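Local structure of glycosyl hydrolase family 2, TIM barrel domain protein (Parabacteroides merdae ATCC 43184, 6DXU) at residues Leu326-His331 against Gly359-Arg364; Pro482-Gly487 against Ser498-Glu503; Leu511-Gly516 against Gly587-Pro592. The protein is a bacterial glycoside hydrolase family 2 beta-glucuronidase from the gut microbiome, probably removing glucuronic acid from glucuronide conjugates. All coordinates share one frame; numbering follows the deposited sequence.

Interaction 1: Leu326-His331 against Gly359-Arg364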
loop_
_atom_site.group_PDB
_atom_site.type_symbol
_atom_site.label_atom_id
_atom_site.label_comp_id
_atom_site.label_asym_id
_atom_site.label_seq_id
_atom_site.Cartn_x
_atom_site.Cartn_y
_atom_site.Cartn_z
ATOM N N LEU D 326 -40.814 34.095 -15.801
ATOM C CA LEU D 326 -41.118 32.680 -15.968
ATOM C C LEU D 326 -39.938 31.999 -16.644
ATOM O O LEU D 326 -39.566 32.372 -17.760
ATOM C CB LEU D 326 -42.392 32.500 -16.794
ATOM C CG LEU D 326 -42.802 31.049 -17.077
ATOM C CD1 LEU D 326 -43.129 30.337 -15.791
ATOM C CD2 LEU D 326 -44.005 31.019 -18.014
ATOM N N LEU D 327 -39.333 31.025 -15.965
ATOM C CA LEU D 327 -38.208 30.297 -16.542
ATOM C C LEU D 327 -38.723 29.390 -17.654
ATOM O O LEU D 327 -39.617 28.566 -17.432
ATOM C CB LEU D 327 -37.473 29.486 -15.470
ATOM C CG LEU D 327 -36.851 30.358 -14.373
ATOM C CD1 LEU D 327 -36.326 29.496 -13.231
ATOM C CD2 LEU D 327 -35.733 31.235 -14.933
ATOM N N ARG D 328 -38.201 29.598 -18.858
ATOM C CA ARG D 328 -38.580 28.875 -20.069
ATOM C C ARG D 328 -37.398 27.983 -20.410
ATOM O O ARG D 328 -36.492 28.388 -21.137
ATOM C CB ARG D 328 -38.885 29.847 -21.189
ATOM C CG ARG D 328 -40.134 30.677 -20.963
ATOM C CD ARG D 328 -40.105 31.891 -21.899
ATOM N NE ARG D 328 -41.379 32.177 -22.552
ATOM C CZ ARG D 328 -42.543 32.400 -21.946
ATOM N NH1 ARG D 328 -42.640 32.381 -20.624
ATOM N NH2 ARG D 328 -43.628 32.647 -22.682
ATOM N N GLY D 329 -37.418 26.768 -19.890
ATOM C CA GLY D 329 -36.191 26.011 -19.819
ATOM C C GLY D 329 -36.077 24.802 -20.722
ATOM O O GLY D 329 -37.070 24.296 -21.251
ATOM N N THR D 330 -34.846 24.330 -20.892
ATOM C CA THR D 330 -34.590 23.066 -21.555
ATOM C C THR D 330 -33.426 22.402 -20.821
ATOM O O THR D 330 -33.002 22.857 -19.752
ATOM C CB THR D 330 -34.343 23.284 -23.057
ATOM O OG1 THR D 330 -34.275 22.017 -23.727
ATOM C CG2 THR D 330 -33.057 24.062 -23.298
ATOM N N HIS D 331 -32.942 21.299 -21.371
ATOM C CA HIS D 331 -31.737 20.627 -20.897
ATOM C C HIS D 331 -30.869 20.303 -22.095
ATOM O O HIS D 331 -31.328 20.312 -23.240
ATOM C CB HIS D 331 -32.001 19.299 -20.181
ATOM C CG HIS D 331 -32.813 19.388 -18.928
ATOM N ND1 HIS D 331 -34.172 19.618 -18.928
ATOM C CD2 HIS D 331 -32.470 19.160 -17.636
ATOM C CE1 HIS D 331 -34.624 19.565 -17.684
ATOM N NE2 HIS D 331 -33.611 19.287 -16.881
ATOM N N GLY D 359 -36.405 30.746 -27.943
ATOM C CA GLY D 359 -36.965 31.450 -26.805
ATOM C C GLY D 359 -36.520 30.956 -25.445
ATOM O O GLY D 359 -37.048 31.434 -24.432
ATOM N N VAL D 360 -35.567 30.017 -25.386
ATOM C CA VAL D 360 -35.099 29.508 -24.100
ATOM C C VAL D 360 -34.480 30.637 -23.286
ATOM O O VAL D 360 -33.688 31.437 -23.802
ATOM C CB VAL D 360 -34.088 28.371 -24.335
ATOM C CG1 VAL D 360 -33.374 27.962 -23.026
ATOM C CG2 VAL D 360 -34.781 27.171 -24.981
ATOM N N ASN D 361 -34.814 30.697 -21.992
ATOM C CA ASN D 361 -34.096 31.592 -21.082
ATOM C C ASN D 361 -33.512 30.863 -19.874
ATOM O O ASN D 361 -33.004 31.521 -18.951
ATOM C CB ASN D 361 -34.981 32.767 -20.617
ATOM C CG ASN D 361 -36.160 32.333 -19.735
ATOM O OD1 ASN D 361 -36.149 31.267 -19.120
ATOM N ND2 ASN D 361 -37.197 33.172 -19.687
ATOM N N PHE D 362 -33.573 29.533 -19.848
ATOM C CA PHE D 362 -33.113 28.765 -18.698
ATOM C C PHE D 362 -32.682 27.390 -19.180
ATOM O O PHE D 362 -33.329 26.804 -20.050
ATOM C CB PHE D 362 -34.218 28.635 -17.640
ATOM C CG PHE D 362 -33.879 27.711 -16.501
ATOM C CD1 PHE D 362 -32.798 27.966 -15.669
ATOM C CD2 PHE D 362 -34.657 26.592 -16.259
ATOM C CE1 PHE D 362 -32.495 27.093 -14.616
ATOM C CE2 PHE D 362 -34.371 25.723 -15.231
ATOM C CZ PHE D 362 -33.282 25.972 -14.400
ATOM N N ILE D 363 -31.597 26.865 -18.615
ATOM C CA ILE D 363 -31.161 25.525 -18.980
ATOM C C ILE D 363 -30.607 24.830 -17.745
ATOM O O ILE D 363 -29.898 25.436 -16.931
ATOM C CB ILE D 363 -30.127 25.548 -20.136
ATOM C CG1 ILE D 363 -29.858 24.124 -20.654
ATOM C CG2 ILE D 363 -28.828 26.247 -19.712
ATOM C CD1 ILE D 363 -29.035 24.078 -21.946
ATOM N N ARG D 364 -30.954 23.565 -17.600
ATOM C CA ARG D 364 -30.285 22.666 -16.669
ATOM C C ARG D 364 -29.339 21.806 -17.496
ATOM O O ARG D 364 -29.773 21.147 -18.445
ATOM C CB ARG D 364 -31.310 21.829 -15.907
ATOM C CG ARG D 364 -30.731 20.704 -15.020
ATOM C CD ARG D 364 -31.839 20.080 -14.188
ATOM N NE ARG D 364 -31.413 18.856 -13.510
ATOM C CZ ARG D 364 -31.944 17.652 -13.696
ATOM N NH1 ARG D 364 -32.934 17.467 -14.564
ATOM N NH2 ARG D 364 -31.474 16.621 -13.002
#

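Interaction 2: Pro482-Gly487 against Ser498-Glu503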
loop_
_atom_site.group_PDB
_atom_site.type_symbol
_atom_site.label_atom_id
_atom_site.label_comp_id
_atom_site.label_asym_id
_atom_site.label_seq_id
_atom_site.Cartn_x
_atom_site.Cartn_y
_atom_site.Cartn_z
ATOM N N PRO D 482 -39.782 17.842 -8.225
ATOM C CA PRO D 482 -40.282 16.466 -8.246
ATOM C C PRO D 482 -40.221 15.887 -9.652
ATOM O O PRO D 482 -39.724 16.541 -10.575
ATOM C CB PRO D 482 -41.730 16.623 -7.771
ATOM C CG PRO D 482 -42.126 17.945 -8.402
ATOM C CD PRO D 482 -40.875 18.826 -8.287
ATOM N N SER D 483 -40.750 14.680 -9.824
ATOM C CA SER D 483 -40.908 14.064 -11.133
ATOM C C SER D 483 -42.338 14.293 -11.609
ATOM O O SER D 483 -43.288 13.822 -10.975
ATOM C CB SER D 483 -40.591 12.569 -11.064
ATOM O OG SER D 483 -40.804 11.946 -12.316
ATOM N N ILE D 484 -42.497 15.029 -12.704
ATOM C CA ILE D 484 -43.811 15.304 -13.287
ATOM C C ILE D 484 -43.695 15.072 -14.786
ATOM O O ILE D 484 -43.198 15.934 -15.520
ATOM C CB ILE D 484 -44.321 16.717 -12.990
ATOM C CG1 ILE D 484 -44.391 16.981 -11.481
ATOM C CG2 ILE D 484 -45.708 16.917 -13.613
ATOM C CD1 ILE D 484 -44.690 18.460 -11.176
ATOM N N TRP D 485 -44.153 13.911 -15.244
ATOM C CA TRP D 485 -44.127 13.569 -16.660
ATOM C C TRP D 485 -45.545 13.338 -17.172
ATOM O O TRP D 485 -45.854 12.254 -17.678
ATOM C CB TRP D 485 -43.261 12.322 -16.871
ATOM C CG TRP D 485 -41.785 12.582 -16.848
ATOM C CD1 TRP D 485 -40.947 12.504 -15.772
ATOM C CD2 TRP D 485 -40.971 12.936 -17.968
ATOM N NE1 TRP D 485 -39.657 12.813 -16.155
ATOM C CE2 TRP D 485 -39.648 13.072 -17.501
ATOM C CE3 TRP D 485 -41.235 13.152 -19.324
ATOM C CZ2 TRP D 485 -38.590 13.412 -18.343
ATOM C CZ3 TRP D 485 -40.185 13.488 -20.159
ATOM C CH2 TRP D 485 -38.882 13.619 -19.668
ATOM N N ALA D 486 -46.410 14.340 -17.025
ATOM C CA ALA D 486 -47.823 14.185 -17.352
ATOM C C ALA D 486 -48.009 13.905 -18.839
ATOM O O ALA D 486 -47.510 14.647 -19.693
ATOM C CB ALA D 486 -48.598 15.444 -16.961
ATOM N N GLY D 487 -48.764 12.851 -19.146
ATOM C CA GLY D 487 -48.977 12.469 -20.521
ATOM C C GLY D 487 -47.857 11.654 -21.115
ATOM O O GLY D 487 -47.909 11.330 -22.310
ATOM N N SER D 498 -52.766 20.773 -12.560
ATOM C CA SER D 498 -53.203 20.364 -11.226
ATOM C C SER D 498 -52.092 19.630 -10.476
ATOM O O SER D 498 -51.923 19.820 -9.262
ATOM C CB SER D 498 -54.464 19.505 -11.313
ATOM O OG SER D 498 -54.205 18.263 -11.931
ATOM N N ILE D 499 -51.341 18.765 -11.166
ATOM C CA ILE D 499 -50.224 18.098 -10.502
ATOM C C ILE D 499 -49.202 19.125 -10.033
ATOM O O ILE D 499 -48.673 19.031 -8.918
ATOM C CB ILE D 499 -49.585 17.040 -11.423
ATOM C CG1 ILE D 499 -50.581 15.918 -11.716
ATOM C CG2 ILE D 499 -48.327 16.449 -10.758
ATOM C CD1 ILE D 499 -50.121 14.961 -12.810
ATOM N N SER D 500 -48.911 20.122 -10.877
ATOM C CA SER D 500 -47.964 21.171 -10.506
ATOM C C SER D 500 -48.449 21.966 -9.293
ATOM O O SER D 500 -47.660 22.287 -8.395
ATOM C CB SER D 500 -47.724 22.105 -11.697
ATOM O OG SER D 500 -47.168 21.423 -12.818
ATOM N N GLU D 501 -49.748 22.290 -9.248
ATOM C CA GLU D 501 -50.300 23.008 -8.098
ATOM C C GLU D 501 -50.128 22.207 -6.814
ATOM O O GLU D 501 -49.771 22.758 -5.762
ATOM C CB GLU D 501 -51.779 23.320 -8.337
ATOM C CG GLU D 501 -52.018 24.454 -9.326
ATOM C CD GLU D 501 -53.473 24.551 -9.755
ATOM O OE1 GLU D 501 -54.231 23.576 -9.548
ATOM O OE2 GLU D 501 -53.854 25.590 -10.332
ATOM N N GLN D 502 -50.403 20.907 -6.872
ATOM C CA GLN D 502 -50.226 20.064 -5.696
ATOM C C GLN D 502 -48.758 19.966 -5.299
ATOM O O GLN D 502 -48.431 19.967 -4.106
ATOM C CB GLN D 502 -50.803 18.674 -5.954
ATOM C CG GLN D 502 -52.302 18.667 -6.182
ATOM N N GLU D 503 -47.863 19.845 -6.279
ATOM C CA GLU D 503 -46.454 19.644 -5.962
ATOM C C GLU D 503 -45.800 20.902 -5.404
ATOM O O GLU D 503 -44.988 20.816 -4.477
ATOM C CB GLU D 503 -45.705 19.146 -7.200
ATOM C CG GLU D 503 -46.000 17.691 -7.523
ATOM C CD GLU D 503 -45.428 16.749 -6.452
ATOM O OE1 GLU D 503 -44.362 17.068 -5.874
ATOM O OE2 GLU D 503 -46.048 15.701 -6.175
#

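Interaction 3: Leu511-Gly516 against Gly587-Pro592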
loop_
_atom_site.group_PDB
_atom_site.type_symbol
_atom_site.label_atom_id
_atom_site.label_comp_id
_atom_site.label_asym_id
_atom_site.label_seq_id
_atom_site.Cartn_x
_atom_site.Cartn_y
_atom_site.Cartn_z
ATOM N N LEU D 511 -39.425 24.214 -8.549
ATOM C CA LEU D 511 -38.975 24.465 -9.913
ATOM C C LEU D 511 -39.030 23.134 -10.640
ATOM O O LEU D 511 -38.399 22.177 -10.200
ATOM C CB LEU D 511 -37.553 25.041 -9.934
ATOM C CG LEU D 511 -36.908 25.185 -11.307
ATOM C CD1 LEU D 511 -37.822 25.961 -12.219
ATOM C CD2 LEU D 511 -35.569 25.902 -11.196
ATOM N N HIS D 512 -39.797 23.060 -11.723
ATOM C CA HIS D 512 -40.113 21.782 -12.358
ATOM C C HIS D 512 -39.096 21.507 -13.468
ATOM O O HIS D 512 -39.150 22.131 -14.525
ATOM C CB HIS D 512 -41.540 21.831 -12.901
ATOM C CG HIS D 512 -41.934 20.643 -13.724
ATOM N ND1 HIS D 512 -43.065 20.635 -14.515
ATOM C CD2 HIS D 512 -41.365 19.421 -13.867
ATOM C CE1 HIS D 512 -43.168 19.464 -15.118
ATOM N NE2 HIS D 512 -42.153 18.703 -14.733
ATOM N N VAL D 513 -38.169 20.577 -13.257
ATOM C CA VAL D 513 -37.243 20.214 -14.327
ATOM C C VAL D 513 -37.519 18.785 -14.790
ATOM O O VAL D 513 -37.628 17.863 -13.974
ATOM C CB VAL D 513 -35.767 20.405 -13.934
ATOM C CG1 VAL D 513 -35.444 21.908 -13.843
ATOM C CG2 VAL D 513 -35.426 19.670 -12.654
ATOM N N GLU D 514 -37.622 18.627 -16.117
ATOM C CA GLU D 514 -37.866 17.407 -16.889
ATOM C C GLU D 514 -39.351 17.185 -17.102
ATOM O O GLU D 514 -40.108 16.939 -16.159
ATOM C CB GLU D 514 -37.230 16.146 -16.272
ATOM C CG GLU D 514 -35.712 16.261 -16.104
ATOM C CD GLU D 514 -35.042 14.930 -15.806
ATOM O OE1 GLU D 514 -35.621 13.877 -16.163
ATOM O OE2 GLU D 514 -33.935 14.945 -15.227
ATOM N N TRP D 515 -39.756 17.283 -18.363
ATOM C CA TRP D 515 -41.069 16.872 -18.834
ATOM C C TRP D 515 -40.950 16.736 -20.341
ATOM O O TRP D 515 -39.957 17.166 -20.938
ATOM C CB TRP D 515 -42.174 17.864 -18.434
ATOM C CG TRP D 515 -41.998 19.303 -18.923
ATOM C CD1 TRP D 515 -41.287 20.300 -18.301
ATOM C CD2 TRP D 515 -42.549 19.894 -20.121
ATOM N NE1 TRP D 515 -41.366 21.469 -19.035
ATOM C CE2 TRP D 515 -42.139 21.246 -20.149
ATOM C CE3 TRP D 515 -43.362 19.410 -21.157
ATOM C CZ2 TRP D 515 -42.493 22.119 -21.189
ATOM C CZ3 TRP D 515 -43.716 20.277 -22.190
ATOM C CH2 TRP D 515 -43.283 21.619 -22.196
ATOM N N GLY D 516 -41.968 16.132 -20.949
ATOM C CA GLY D 516 -41.988 15.981 -22.397
ATOM C C GLY D 516 -42.446 14.617 -22.870
ATOM O O GLY D 516 -43.226 13.949 -22.181
ATOM N N GLY D 587 -40.995 28.252 -13.000
ATOM C CA GLY D 587 -40.780 27.890 -14.387
ATOM C C GLY D 587 -40.583 26.390 -14.508
ATOM O O GLY D 587 -40.770 25.636 -13.552
ATOM N N THR D 588 -40.242 25.966 -15.725
ATOM C CA THR D 588 -39.978 24.555 -15.975
ATOM C C THR D 588 -38.839 24.424 -16.973
ATOM O O THR D 588 -38.413 25.399 -17.598
ATOM C CB THR D 588 -41.186 23.800 -16.545
ATOM O OG1 THR D 588 -41.299 24.111 -17.938
ATOM C CG2 THR D 588 -42.490 24.163 -15.823
ATOM N N ALA D 589 -38.365 23.189 -17.137
ATOM C CA ALA D 589 -37.381 22.885 -18.166
ATOM C C ALA D 589 -37.777 21.591 -18.867
ATOM O O ALA D 589 -37.814 20.525 -18.234
ATOM C CB ALA D 589 -35.973 22.787 -17.562
ATOM N N TYR D 590 -38.070 21.691 -20.165
ATOM C CA TYR D 590 -38.329 20.517 -20.994
ATOM C C TYR D 590 -37.086 19.622 -21.047
ATOM O O TYR D 590 -35.952 20.112 -21.051
ATOM C CB TYR D 590 -38.732 20.977 -22.408
ATOM C CG TYR D 590 -39.124 19.827 -23.310
ATOM C CD1 TYR D 590 -38.148 19.091 -23.986
ATOM C CD2 TYR D 590 -40.458 19.453 -23.463
ATOM C CE1 TYR D 590 -38.487 18.003 -24.776
ATOM C CE2 TYR D 590 -40.811 18.366 -24.275
ATOM C CZ TYR D 590 -39.814 17.645 -24.923
ATOM O OH TYR D 590 -40.131 16.548 -25.717
ATOM N N TRP D 591 -37.297 18.298 -21.104
ATOM C CA TRP D 591 -36.198 17.329 -21.187
ATOM C C TRP D 591 -36.243 16.527 -22.486
ATOM O O TRP D 591 -37.179 15.735 -22.680
ATOM C CB TRP D 591 -36.218 16.345 -20.003
ATOM C CG TRP D 591 -35.148 15.288 -20.153
ATOM C CD1 TRP D 591 -35.237 14.104 -20.842
ATOM C CD2 TRP D 591 -33.804 15.353 -19.648
ATOM N NE1 TRP D 591 -34.029 13.425 -20.784
ATOM C CE2 TRP D 591 -33.141 14.168 -20.048
ATOM C CE3 TRP D 591 -33.109 16.284 -18.871
ATOM C CZ2 TRP D 591 -31.814 13.907 -19.714
ATOM C CZ3 TRP D 591 -31.780 16.020 -18.536
ATOM C CH2 TRP D 591 -31.153 14.837 -18.956
ATOM N N PRO D 592 -35.244 16.619 -23.375
ATOM C CA PRO D 592 -34.159 17.591 -23.470
ATOM C C PRO D 592 -34.369 18.459 -24.697
ATOM O O PRO D 592 -35.356 18.295 -25.428
ATOM C CB PRO D 592 -32.939 16.712 -23.684
ATOM C CG PRO D 592 -33.493 15.676 -24.679
ATOM C CD PRO D 592 -34.970 15.467 -24.258
#

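Interaction 1: Leu326-His331 against Gly359-Arg364
The imidazole of His331 and the guanidinium of Arg364 meet edge to edge with their planes 82° apart. Arg364 NH1 gives a hydrogen bond to His331 NE2 at 3.0 Å, moderately tilted from both planes, while the extended arginine chain passes obliquely by the ring, bringing Arg364 CB to 3.4 Å from His331 CD2. The Phe362 ring carries Leu327 CD1 over one face, and its CD2 lies 3.9 Å from Gly329 CA; any side chain on that glycine would collide with it. The amide of Asn361 turns back on the neighbouring strand because CG stands between its backbone N and carbonyl carbon (chi1 66°). OD1 accepts from Arg328 N at 2.7 Å, and ND2 donates to Leu326 O at 3.2 Å, nearly within the amide plane. Parallel backbone bonds follow, Thr330 N to Phe362 O and Arg364 N to Thr330 O, joining the two strands of the beta-alpha-beta unit that opens the TIM barrel. Arg364 also reaches Glu514, Glu388 and Asn429, and His331 ND1 bonds Tyr590 O. Both nitrogens of the imidazole and all three of the guanidinium are thus engaged, which fixes the rotation of two buried polar groups inside the barrel.

Interaction 2: Pro482-Gly487 against Ser498-Glu503
Ile484 faces Ile499 and Glu503 across an apolar seam between an extended loop and a helix. Its CB points at the helix; both gamma carbons meet one methyl of Ile499, and only CD1 goes on to Glu503. CG2, anti to the backbone N, packs on Ile499 CG2 at 3.9 Å; CG1 of Ile484 lies 4.0 Å from that same Ile499 CG2. The chain then runs out extended (chi2 171°), so CD1 passes the isoleucine and ends 4.0 Å from Glu503 CG, with Ser500 OG at 4.2 Å. Ile499 and Glu503 stand one helical turn apart, tied by the bond from Glu503 N to Ile499 O, and this spacing lets a single side chain bridge both. Glu503 bends at chi2 (-68°) and lays its carboxylate beside the pyrrolidine of Pro482, OE1 approaching CB of that proline to 3.3 Å, while OE2 forms a salt bridge with Lys506. At the far end Ala486 CB makes a looser contact with Ile499 CD1. Ser500 OG is bound to Tyr496 O, within the helix. Pro482, Ile484 and Ala486 thus present one side of the loop to the helix, whereas Ser483 and Trp485 turn back onto Arg468 of strand 464-468. The loop follows barrel strand 479-481 and helix 496-504 precedes strand 512-513, so the contact packs the connecting helix against the loop leaving the earlier of these two strands.

Interaction 3: Leu511-Gly516 against Gly587-Pro592
His512 and Val513 pair in parallel with Thr588 and Ala589, joining the last two strands of the eight-stranded TIM barrel of this family 2 hydrolase. The backbone ladder begins weakly, with His512 N to Gly587 O at 3.3 Å, and tightens at Ala589 N to His512 O (2.9 Å) and Glu514 N to Ala589 O (2.8 Å). Beyond the regular pairing, a nearly straight bond of 2.9 Å from Trp591 N to Trp515 O continues the link. That same carbonyl oxygen sits over one face of the Tyr590 ring, so it is enclosed by a donor and an aromatic surface. Trp515 CG stands between its backbone N and carbonyl carbon (chi1 58°), which swings the indole across the neighbouring strand. There NE1 donates to Thr588 OG1 at 2.9 Å, an oxygen that also bonds Gln579 NE2, and the indole face receives the edge of Tyr590 in a T-shaped pair with planes 80° apart. A leucine in place of Trp515 would probably leave Thr588 OG1 without its indole donor and open a gap where the edge of Tyr590 now rests. His512 NE2 is satisfied chiefly by Ile484 O, with a weak bond to Glu514 O besides, and Tyr590 OH reaches Lys612 O. The backbone N of Trp515 is buried and has no partner in the model. At Gly516 a CB would run into the Tyr590 ring. Glu514, whose OE2 pairs with Arg364, stacks its carboxylate on the Trp591 indole, the planes 26° apart and CD 3.8 Å above the ring. The peptide bond from Trp591 to Pro592 is cis, and Pro592 CB lies 4.3 Å above the opposite face of that indole.

The three contacts follow one another along the chain and belong to one TIM barrel. Interaction 1 pairs its first two strands, interaction 2 packs helix 496-504 outside the sheet, and interaction 3 pairs its last two strands. Strands 323-331 and 587-589 are neighbours, so interactions 1 and 3 meet where the barrel closes, their centres about 8 Å apart and joined by the Arg364-Glu514 salt bridge. Interaction 2 lies about 11 Å from interaction 3, centre to centre, and touches it through Ile484 and Trp485; its centre is about 18 Å from that of interaction 1, without touching it. Interaction 3 thus touches both the closing seam and the loop 482-487 on which helix 496-504 packs.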